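Local coordinates for enolase-phosphatase E1 (Saccharomyces cerevisiae, PDB 2G80), which probably enolises 2,3-diketo-5-methylthiopentyl-1-phosphate and then removes its phosphate to give an acireductone, a magnesium-dependent pair of steps in methionine salvage, at residues 129-137 with 245-253; 187-197 with 215-225. All coordinates share one frame; numbering follows the deposited sequence.

From the N terminus, strand 33-36 forms a middle strand of the parallel sheet, and the chain then runs through several helices before reaching helix 128-136. Contact 1 joins that helix to the last residues of the chain, just past the edge strand 246-247, and so closes a loop of 107 residues. Contact 2 is nested inside this loop and closes a much shorter one, in which 187-197 and 215-225 are separated by 17 residues that include strand 207-211. That strand links the two contacts: Leu208 and Leu210 meet the C-terminal residues of contact 1, whereas Val207 and Phe209 meet the helices of contact 2. The two contacts do not touch.

Contact 1: 129-137 with 245-253; sequences DAIDFIKRK and QVYKNFETL
Asp129 OD2 is gripped twice: it accepts the backbone N of Phe250 at 2.7 Å in a nearly straight bond (166°), on its anti side and somewhat out of the carboxylate plane, and it also forms a salt bridge with Arg232. The guanidinium of Arg232 lies against the Phe250 ring as well, in a cation-pi contact. From there Phe250 turns the edge of its ring toward a face of Phe133, with centroids 5.3 Å apart and planes at 59°. Phe250 CB presses on Phe133 CD2 at 3.6 Å, and Leu253 CB meets the rim of the same ring at CE2, 3.7 Å away. Lys137 CG lies over the centre of the opposite face, so the Phe133 ring is sandwiched. Arg136 sets out with CG wedged between its backbone N and carbonyl carbon (chi1 77°), and its chain, extended from CG to NE, slants back over the helix so that the guanidinium has Phe133 CA over one face. This brings NH2 to Leu253 O at 3.2 Å, with the oxygen in the guanidinium plane, and to Phe250 O in a weak bond of 3.0 Å. Lys137 NZ forms a salt bridge with Leu253 OXT at 2.6 Å, and Asp29 is its second acidic partner. The C-terminal carboxylate thus has two cations beside it, Arg136 and Lys137, which probably favours its ionised form and ties the end of the chain to the end of helix 128-136.

Contact 2: 187-197 with 215-225; sequences KTETQSYANIL and LELDAAAGVGI
Tyr193 lies with one ring face over Ala220, whose CB sits 3.9 Å from the ring centroid and only 14° off the normal, a CH-pi contact. Its CE2 touches Ala219 CB at 3.7 Å, and its CB rests against both Val223 CG2 and Ile225 CD1. The hydroxyl donates to Lys187 O at 2.7 Å, in the carbonyl plane on a lone pair, which holds the hydroxyl end of the ring in place. A leucine in place of this tyrosine would probably leave Lys187 O without its donor and open a gap over Ala220. On one flank, Thr190 divides its two branches. With OG1 anti to the carbonyl carbon (chi1 -65°), the hydroxyl donates to Ala219 O at 2.8 Å, an oxygen that also receives Gly222 N; CG2 is pushed tightly against Val223 CG1, 3.4 Å away. Farther along, Leu197 and Ile225 meet tip to tip, CD1 to CG1 at 4.0 Å. At the other end the Glu216 carboxylate receives Lys187 NZ at both oxygens, weakly, in a salt bridge of 3.2 Å from NZ to OE1. The stronger partners lie outside: Asp37 for Lys187, and Ser211 for Glu216. The axes of helix segments 190-197 and 215-221 come within 8.0 Å and cross at -63°, on the side of strand 207-211 that carries Phe209. This is the Rossmann-like layering of the HAD superfamily, with Lys187, predicted to bind substrate, placed beside the magnesium ligand Asp37, consistent with the lysine of the third HAD motif.

Contact 1: 129-137 with 245-253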
loop_
_atom_site.group_PDB
_atom_site.type_symbol
_atom_site.label_atom_id
_atom_site.label_comp_id
_atom_site.label_asym_id
_atom_site.label_seq_id
_atom_site.Cartn_x
_atom_site.Cartn_y
_atom_site.Cartn_z
ATOM N N ASP A 129 -15.252 -7.502 0.997
ATOM C CA ASP A 129 -15.311 -7.696 2.442
ATOM C C ASP A 129 -14.333 -6.777 3.231
ATOM O O ASP A 129 -14.570 -6.478 4.397
ATOM C CB ASP A 129 -15.047 -9.165 2.794
ATOM C CG ASP A 129 -13.623 -9.588 2.488
ATOM O OD1 ASP A 129 -13.308 -9.682 1.287
ATOM O OD2 ASP A 129 -12.828 -9.806 3.444
ATOM N N ALA A 130 -13.230 -6.371 2.611
ATOM C CA ALA A 130 -12.272 -5.442 3.262
ATOM C C ALA A 130 -12.853 -4.029 3.258
ATOM O O ALA A 130 -12.606 -3.269 4.184
ATOM C CB ALA A 130 -10.895 -5.483 2.585
ATOM N N ILE A 131 -13.596 -3.678 2.197
ATOM C CA ILE A 131 -14.315 -2.399 2.102
ATOM C C ILE A 131 -15.342 -2.293 3.234
ATOM O O ILE A 131 -15.410 -1.269 3.896
ATOM C CB ILE A 131 -15.034 -2.186 0.692
ATOM C CG1 ILE A 131 -13.994 -1.974 -0.414
ATOM C CG2 ILE A 131 -15.950 -0.975 0.708
ATOM C CD1 ILE A 131 -14.585 -2.029 -1.836
ATOM N N ASP A 132 -16.149 -3.331 3.401
ATOM C CA ASP A 132 -17.192 -3.389 4.440
ATOM C C ASP A 132 -16.602 -3.323 5.848
ATOM O O ASP A 132 -17.169 -2.674 6.717
ATOM C CB ASP A 132 -18.008 -4.685 4.337
ATOM C CG ASP A 132 -18.844 -4.785 3.072
ATOM O OD1 ASP A 132 -19.075 -3.776 2.346
ATOM O OD2 ASP A 132 -19.289 -5.925 2.812
ATOM N N PHE A 133 -15.490 -4.040 6.051
ATOM C CA PHE A 133 -14.743 -4.075 7.309
ATOM C C PHE A 133 -14.266 -2.673 7.710
ATOM O O PHE A 133 -14.494 -2.244 8.827
ATOM C CB PHE A 133 -13.562 -5.031 7.153
ATOM C CG PHE A 133 -12.673 -5.131 8.361
ATOM C CD1 PHE A 133 -11.573 -4.271 8.503
ATOM C CD2 PHE A 133 -12.911 -6.102 9.345
ATOM C CE1 PHE A 133 -10.725 -4.379 9.599
ATOM C CE2 PHE A 133 -12.076 -6.206 10.451
ATOM C CZ PHE A 133 -10.974 -5.362 10.573
ATOM N N ILE A 134 -13.593 -1.999 6.782
ATOM C CA ILE A 134 -13.084 -0.627 6.957
ATOM C C ILE A 134 -14.216 0.367 7.245
ATOM O O ILE A 134 -14.044 1.248 8.063
ATOM C CB ILE A 134 -12.245 -0.189 5.715
ATOM C CG1 ILE A 134 -10.906 -0.961 5.696
ATOM C CG2 ILE A 134 -11.924 1.315 5.709
ATOM C CD1 ILE A 134 -10.131 -0.846 4.357
ATOM N N LYS A 135 -15.346 0.234 6.544
ATOM C CA LYS A 135 -16.509 1.093 6.777
ATOM C C LYS A 135 -17.210 0.866 8.111
ATOM O O LYS A 135 -17.874 1.782 8.568
ATOM C CB LYS A 135 -17.549 0.970 5.656
ATOM C CG LYS A 135 -17.143 1.595 4.331
ATOM C CD LYS A 135 -18.344 1.616 3.365
ATOM C CE LYS A 135 -18.007 2.418 2.125
ATOM N NZ LYS A 135 -19.175 2.622 1.220
ATOM N N ARG A 136 -17.118 -0.338 8.696
ATOM C CA ARG A 136 -17.834 -0.644 9.949
ATOM C C ARG A 136 -17.046 -0.571 11.248
ATOM O O ARG A 136 -17.638 -0.275 12.287
ATOM C CB ARG A 136 -18.555 -1.993 9.877
ATOM C CG ARG A 136 -17.755 -3.240 10.016
ATOM C CD ARG A 136 -18.685 -4.411 10.161
ATOM N NE ARG A 136 -17.890 -5.636 10.185
ATOM C CZ ARG A 136 -17.456 -6.286 9.116
ATOM N NH1 ARG A 136 -17.755 -5.876 7.887
ATOM N NH2 ARG A 136 -16.713 -7.370 9.277
ATOM N N LYS A 137 -15.732 -0.831 11.198
ATOM C CA LYS A 137 -14.914 -0.816 12.393
ATOM C C LYS A 137 -14.615 0.630 12.803
ATOM O O LYS A 137 -14.371 1.476 11.962
ATOM C CB LYS A 137 -13.637 -1.634 12.205
ATOM C CG LYS A 137 -13.864 -3.131 11.986
ATOM C CD LYS A 137 -14.637 -3.782 13.117
ATOM C CE LYS A 137 -14.728 -5.253 12.945
ATOM N NZ LYS A 137 -15.469 -5.789 14.109
ATOM N N GLN A 245 -3.787 -17.925 13.329
ATOM C CA GLN A 245 -5.158 -18.103 12.895
ATOM C C GLN A 245 -5.236 -17.503 11.484
ATOM O O GLN A 245 -4.714 -16.406 11.247
ATOM C CB GLN A 245 -6.180 -17.457 13.831
ATOM C CG GLN A 245 -7.620 -17.676 13.295
ATOM C CD GLN A 245 -8.711 -17.755 14.346
ATOM O OE1 GLN A 245 -8.520 -17.411 15.522
ATOM N NE2 GLN A 245 -9.886 -18.231 13.914
ATOM N N VAL A 246 -5.843 -18.244 10.560
ATOM C CA VAL A 246 -5.961 -17.840 9.145
ATOM C C VAL A 246 -7.329 -17.234 8.869
ATOM O O VAL A 246 -8.337 -17.813 9.265
ATOM C CB VAL A 246 -5.737 -19.039 8.189
ATOM C CG1 VAL A 246 -5.885 -18.617 6.707
ATOM C CG2 VAL A 246 -4.342 -19.675 8.437
ATOM N N TYR A 247 -7.346 -16.068 8.211
ATOM C CA TYR A 247 -8.571 -15.406 7.763
ATOM C C TYR A 247 -8.584 -15.350 6.227
ATOM O O TYR A 247 -7.668 -14.809 5.622
ATOM C CB TYR A 247 -8.678 -14.002 8.338
ATOM C CG TYR A 247 -8.818 -14.010 9.826
ATOM C CD1 TYR A 247 -10.072 -14.163 10.416
ATOM C CD2 TYR A 247 -7.698 -13.892 10.654
ATOM C CE1 TYR A 247 -10.217 -14.193 11.814
ATOM C CE2 TYR A 247 -7.822 -13.919 12.052
ATOM C CZ TYR A 247 -9.086 -14.067 12.627
ATOM O OH TYR A 247 -9.234 -14.096 13.989
ATOM N N LYS A 248 -9.589 -15.980 5.617
ATOM C CA LYS A 248 -9.782 -15.966 4.165
ATOM C C LYS A 248 -10.530 -14.695 3.749
ATOM O O LYS A 248 -10.479 -14.283 2.591
ATOM C CB LYS A 248 -10.565 -17.184 3.695
ATOM C CG LYS A 248 -9.930 -18.544 4.024
ATOM C CD LYS A 248 -8.673 -18.854 3.224
ATOM N N ASN A 249 -11.258 -14.108 4.690
ATOM C CA ASN A 249 -11.976 -12.851 4.499
ATOM C C ASN A 249 -12.270 -12.232 5.860
ATOM O O ASN A 249 -12.091 -12.905 6.887
ATOM C CB ASN A 249 -13.255 -13.082 3.733
ATOM C CG ASN A 249 -14.138 -14.107 4.385
ATOM O OD1 ASN A 249 -14.670 -13.886 5.477
ATOM N ND2 ASN A 249 -14.321 -15.238 3.707
ATOM N N PHE A 250 -12.749 -10.985 5.868
ATOM C CA PHE A 250 -13.014 -10.278 7.127
ATOM C C PHE A 250 -14.472 -10.212 7.600
ATOM O O PHE A 250 -14.748 -9.517 8.573
ATOM C CB PHE A 250 -12.354 -8.877 7.113
ATOM C CG PHE A 250 -10.890 -8.865 6.680
ATOM C CD1 PHE A 250 -10.027 -9.992 6.847
ATOM C CD2 PHE A 250 -10.346 -7.692 6.199
ATOM C CE1 PHE A 250 -8.685 -9.940 6.455
ATOM C CE2 PHE A 250 -9.014 -7.611 5.850
ATOM C CZ PHE A 250 -8.172 -8.735 5.965
ATOM N N GLU A 251 -15.368 -10.974 6.977
ATOM C CA GLU A 251 -16.796 -11.024 7.363
ATOM C C GLU A 251 -17.050 -11.350 8.828
ATOM O O GLU A 251 -17.899 -10.723 9.437
ATOM C CB GLU A 251 -17.590 -12.018 6.503
ATOM C CG GLU A 251 -17.815 -11.540 5.089
ATOM C CD GLU A 251 -18.481 -12.596 4.177
ATOM O OE1 GLU A 251 -19.244 -13.469 4.675
ATOM O OE2 GLU A 251 -18.225 -12.532 2.948
ATOM N N THR A 252 -16.282 -12.278 9.394
ATOM C CA THR A 252 -16.488 -12.715 10.796
ATOM C C THR A 252 -15.862 -11.806 11.861
ATOM O O THR A 252 -16.179 -11.974 13.031
ATOM C CB THR A 252 -15.974 -14.177 11.060
ATOM O OG1 THR A 252 -14.535 -14.212 11.121
ATOM C CG2 THR A 252 -16.472 -15.137 9.994
ATOM N N LEU A 253 -15.001 -10.859 11.467
ATOM C CA LEU A 253 -14.306 -9.978 12.427
ATOM C C LEU A 253 -15.123 -8.790 12.942
ATOM O O LEU A 253 -15.995 -8.251 12.274
ATOM C CB LEU A 253 -12.970 -9.482 11.842
ATOM C CG LEU A 253 -11.903 -10.570 11.724
ATOM C CD1 LEU A 253 -10.729 -10.076 10.904
ATOM C CD2 LEU A 253 -11.454 -11.074 13.106
ATOM O OXT LEU A 253 -14.903 -8.344 14.082
#

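Contact 2: 187-197 with 215-225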
loop_
_atom_site.group_PDB
_atom_site.type_symbol
_atom_site.label_atom_id
_atom_site.label_comp_id
_atom_site.label_asym_id
_atom_site.label_seq_id
_atom_site.Cartn_x
_atom_site.Cartn_y
_atom_site.Cartn_z
ATOM N N LYS A 187 8.890 -3.275 8.646
ATOM C CA LYS A 187 7.716 -4.103 8.992
ATOM C C LYS A 187 7.991 -5.393 9.767
ATOM O O LYS A 187 7.063 -5.952 10.354
ATOM C CB LYS A 187 6.892 -4.429 7.745
ATOM C CG LYS A 187 6.316 -3.213 7.056
ATOM C CD LYS A 187 5.274 -3.546 6.001
ATOM C CE LYS A 187 3.900 -3.815 6.619
ATOM N NZ LYS A 187 2.906 -4.270 5.623
ATOM N N THR A 188 9.240 -5.862 9.729
ATOM C CA THR A 188 9.718 -7.073 10.411
ATOM C C THR A 188 10.449 -6.821 11.763
ATOM O O THR A 188 10.921 -7.760 12.389
ATOM C CB THR A 188 10.616 -7.899 9.432
ATOM O OG1 THR A 188 11.493 -7.013 8.707
ATOM C CG2 THR A 188 9.737 -8.644 8.421
ATOM N N GLU A 189 10.487 -5.575 12.226
ATOM C CA GLU A 189 11.115 -5.189 13.502
ATOM C C GLU A 189 10.035 -4.818 14.538
ATOM O O GLU A 189 9.153 -3.971 14.269
ATOM C CB GLU A 189 12.066 -4.000 13.291
ATOM C CG GLU A 189 13.344 -4.304 12.465
ATOM C CD GLU A 189 14.251 -5.379 13.097
ATOM O OE1 GLU A 189 14.432 -5.383 14.340
ATOM O OE2 GLU A 189 14.793 -6.228 12.350
ATOM N N THR A 190 10.108 -5.449 15.711
ATOM C CA THR A 190 9.173 -5.212 16.828
ATOM C C THR A 190 9.045 -3.718 17.207
ATOM O O THR A 190 7.933 -3.249 17.462
ATOM C CB THR A 190 9.570 -6.092 18.060
ATOM O OG1 THR A 190 9.398 -7.486 17.724
ATOM C CG2 THR A 190 8.744 -5.771 19.314
ATOM N N GLN A 191 10.169 -2.995 17.189
ATOM C CA GLN A 191 10.244 -1.566 17.522
ATOM C C GLN A 191 9.289 -0.713 16.720
ATOM O O GLN A 191 8.743 0.269 17.256
ATOM C CB GLN A 191 11.676 -1.032 17.319
ATOM C CG GLN A 191 11.910 0.464 17.661
ATOM C CD GLN A 191 11.741 0.786 19.148
ATOM O OE1 GLN A 191 12.412 0.186 20.003
ATOM N NE2 GLN A 191 10.863 1.760 19.460
ATOM N N SER A 192 9.156 -1.054 15.436
ATOM C CA SER A 192 8.233 -0.399 14.533
ATOM C C SER A 192 6.804 -0.473 15.077
ATOM O O SER A 192 6.088 0.530 15.029
ATOM C CB SER A 192 8.302 -1.011 13.118
ATOM O OG SER A 192 9.651 -1.152 12.656
ATOM N N TYR A 193 6.422 -1.635 15.631
ATOM C CA TYR A 193 5.072 -1.814 16.239
ATOM C C TYR A 193 4.913 -1.059 17.574
ATOM O O TYR A 193 3.840 -0.614 17.895
ATOM C CB TYR A 193 4.703 -3.287 16.344
ATOM C CG TYR A 193 4.623 -3.866 14.967
ATOM C CD1 TYR A 193 3.442 -3.777 14.216
ATOM C CD2 TYR A 193 5.753 -4.436 14.365
ATOM C CE1 TYR A 193 3.381 -4.276 12.923
ATOM C CE2 TYR A 193 5.708 -4.917 13.068
ATOM C CZ TYR A 193 4.520 -4.853 12.346
ATOM O OH TYR A 193 4.476 -5.354 11.060
ATOM N N ALA A 194 6.004 -0.903 18.314
ATOM C CA ALA A 194 6.017 -0.070 19.510
ATOM C C ALA A 194 5.785 1.408 19.113
ATOM O O ALA A 194 5.065 2.134 19.817
ATOM C CB ALA A 194 7.319 -0.251 20.289
ATOM N N ASN A 195 6.398 1.830 17.996
ATOM C CA ASN A 195 6.195 3.164 17.433
ATOM C C ASN A 195 4.736 3.393 17.047
ATOM O O ASN A 195 4.171 4.434 17.368
ATOM C CB ASN A 195 7.123 3.451 16.233
ATOM C CG ASN A 195 8.621 3.452 16.600
ATOM O OD1 ASN A 195 9.013 3.698 17.749
ATOM N ND2 ASN A 195 9.461 3.182 15.609
ATOM N N ILE A 196 4.108 2.411 16.406
ATOM C CA ILE A 196 2.680 2.507 16.000
ATOM C C ILE A 196 1.746 2.528 17.217
ATOM O O ILE A 196 0.768 3.286 17.210
ATOM C CB ILE A 196 2.293 1.379 15.008
ATOM C CG1 ILE A 196 3.047 1.586 13.682
ATOM C CG2 ILE A 196 0.706 1.283 14.775
ATOM C CD1 ILE A 196 2.925 0.413 12.718
ATOM N N LEU A 197 2.018 1.698 18.230
ATOM C CA LEU A 197 1.195 1.696 19.478
ATOM C C LEU A 197 1.231 3.060 20.181
ATOM O O LEU A 197 0.201 3.530 20.640
ATOM C CB LEU A 197 1.587 0.565 20.464
ATOM C CG LEU A 197 1.230 -0.870 20.078
ATOM C CD1 LEU A 197 1.887 -1.847 21.043
ATOM C CD2 LEU A 197 -0.292 -1.077 20.024
ATOM N N LEU A 215 6.234 -12.987 9.147
ATOM C CA LEU A 215 7.352 -12.268 9.726
ATOM C C LEU A 215 6.930 -10.895 10.282
ATOM O O LEU A 215 7.511 -10.408 11.263
ATOM C CB LEU A 215 8.491 -12.124 8.695
ATOM C CG LEU A 215 9.099 -13.443 8.175
ATOM C CD1 LEU A 215 10.120 -13.161 7.065
ATOM C CD2 LEU A 215 9.753 -14.237 9.301
ATOM N N GLU A 216 5.927 -10.282 9.655
ATOM C CA GLU A 216 5.346 -9.043 10.143
ATOM C C GLU A 216 4.557 -9.353 11.428
ATOM O O GLU A 216 4.679 -8.648 12.410
ATOM C CB GLU A 216 4.419 -8.408 9.082
ATOM C CG GLU A 216 5.162 -7.964 7.802
ATOM C CD GLU A 216 4.257 -7.298 6.751
ATOM O OE1 GLU A 216 3.027 -7.139 6.979
ATOM O OE2 GLU A 216 4.792 -6.913 5.683
ATOM N N LEU A 217 3.743 -10.406 11.389
ATOM C CA LEU A 217 2.923 -10.823 12.521
ATOM C C LEU A 217 3.786 -11.204 13.715
ATOM O O LEU A 217 3.440 -10.845 14.838
ATOM C CB LEU A 217 1.984 -11.973 12.129
ATOM C CG LEU A 217 0.896 -11.750 11.052
ATOM C CD1 LEU A 217 0.165 -13.044 10.860
ATOM C CD2 LEU A 217 -0.148 -10.619 11.362
ATOM N N ASP A 218 4.906 -11.897 13.469
ATOM C CA ASP A 218 5.887 -12.253 14.511
ATOM C C ASP A 218 6.465 -11.004 15.195
ATOM O O ASP A 218 6.646 -10.998 16.402
ATOM C CB ASP A 218 7.093 -13.013 13.932
ATOM C CG ASP A 218 6.783 -14.431 13.481
ATOM O OD1 ASP A 218 5.706 -14.977 13.748
ATOM O OD2 ASP A 218 7.663 -15.019 12.826
ATOM N N ALA A 219 6.817 -9.991 14.403
ATOM C CA ALA A 219 7.366 -8.732 14.927
ATOM C C ALA A 219 6.339 -8.036 15.835
ATOM O O ALA A 219 6.669 -7.623 16.942
ATOM C CB ALA A 219 7.795 -7.826 13.789
ATOM N N ALA A 220 5.096 -7.980 15.364
ATOM C CA ALA A 220 3.956 -7.399 16.087
ATOM C C ALA A 220 3.697 -8.106 17.411
ATOM O O ALA A 220 3.535 -7.447 18.446
ATOM C CB ALA A 220 2.692 -7.431 15.217
ATOM N N ALA A 221 3.712 -9.449 17.374
ATOM C CA ALA A 221 3.500 -10.275 18.554
ATOM C C ALA A 221 4.548 -10.062 19.669
ATOM O O ALA A 221 4.250 -10.347 20.831
ATOM C CB ALA A 221 3.391 -11.761 18.167
ATOM N N GLY A 222 5.733 -9.541 19.326
ATOM C CA GLY A 222 6.768 -9.204 20.310
ATOM C C GLY A 222 6.410 -8.087 21.289
ATOM O O GLY A 222 6.988 -8.012 22.374
ATOM N N VAL A 223 5.472 -7.221 20.900
ATOM C CA VAL A 223 4.923 -6.161 21.769
ATOM C C VAL A 223 3.452 -6.420 22.191
ATOM O O VAL A 223 2.779 -5.501 22.642
ATOM C CB VAL A 223 5.120 -4.731 21.167
ATOM C CG1 VAL A 223 6.542 -4.262 21.395
ATOM C CG2 VAL A 223 4.690 -4.641 19.679
ATOM N N GLY A 224 2.983 -7.663 22.054
ATOM C CA GLY A 224 1.679 -8.089 22.541
ATOM C C GLY A 224 0.448 -7.852 21.687
ATOM O O GLY A 224 -0.695 -8.107 22.143
ATOM N N ILE A 225 0.663 -7.399 20.455
ATOM C CA ILE A 225 -0.434 -7.139 19.538
ATOM C C ILE A 225 -0.975 -8.493 19.020
ATOM O O ILE A 225 -0.193 -9.338 18.601
ATOM C CB ILE A 225 0.019 -6.249 18.340
ATOM C CG1 ILE A 225 0.587 -4.886 18.806
ATOM C CG2 ILE A 225 -1.141 -6.077 17.303
ATOM C CD1 ILE A 225 1.140 -4.058 17.664
#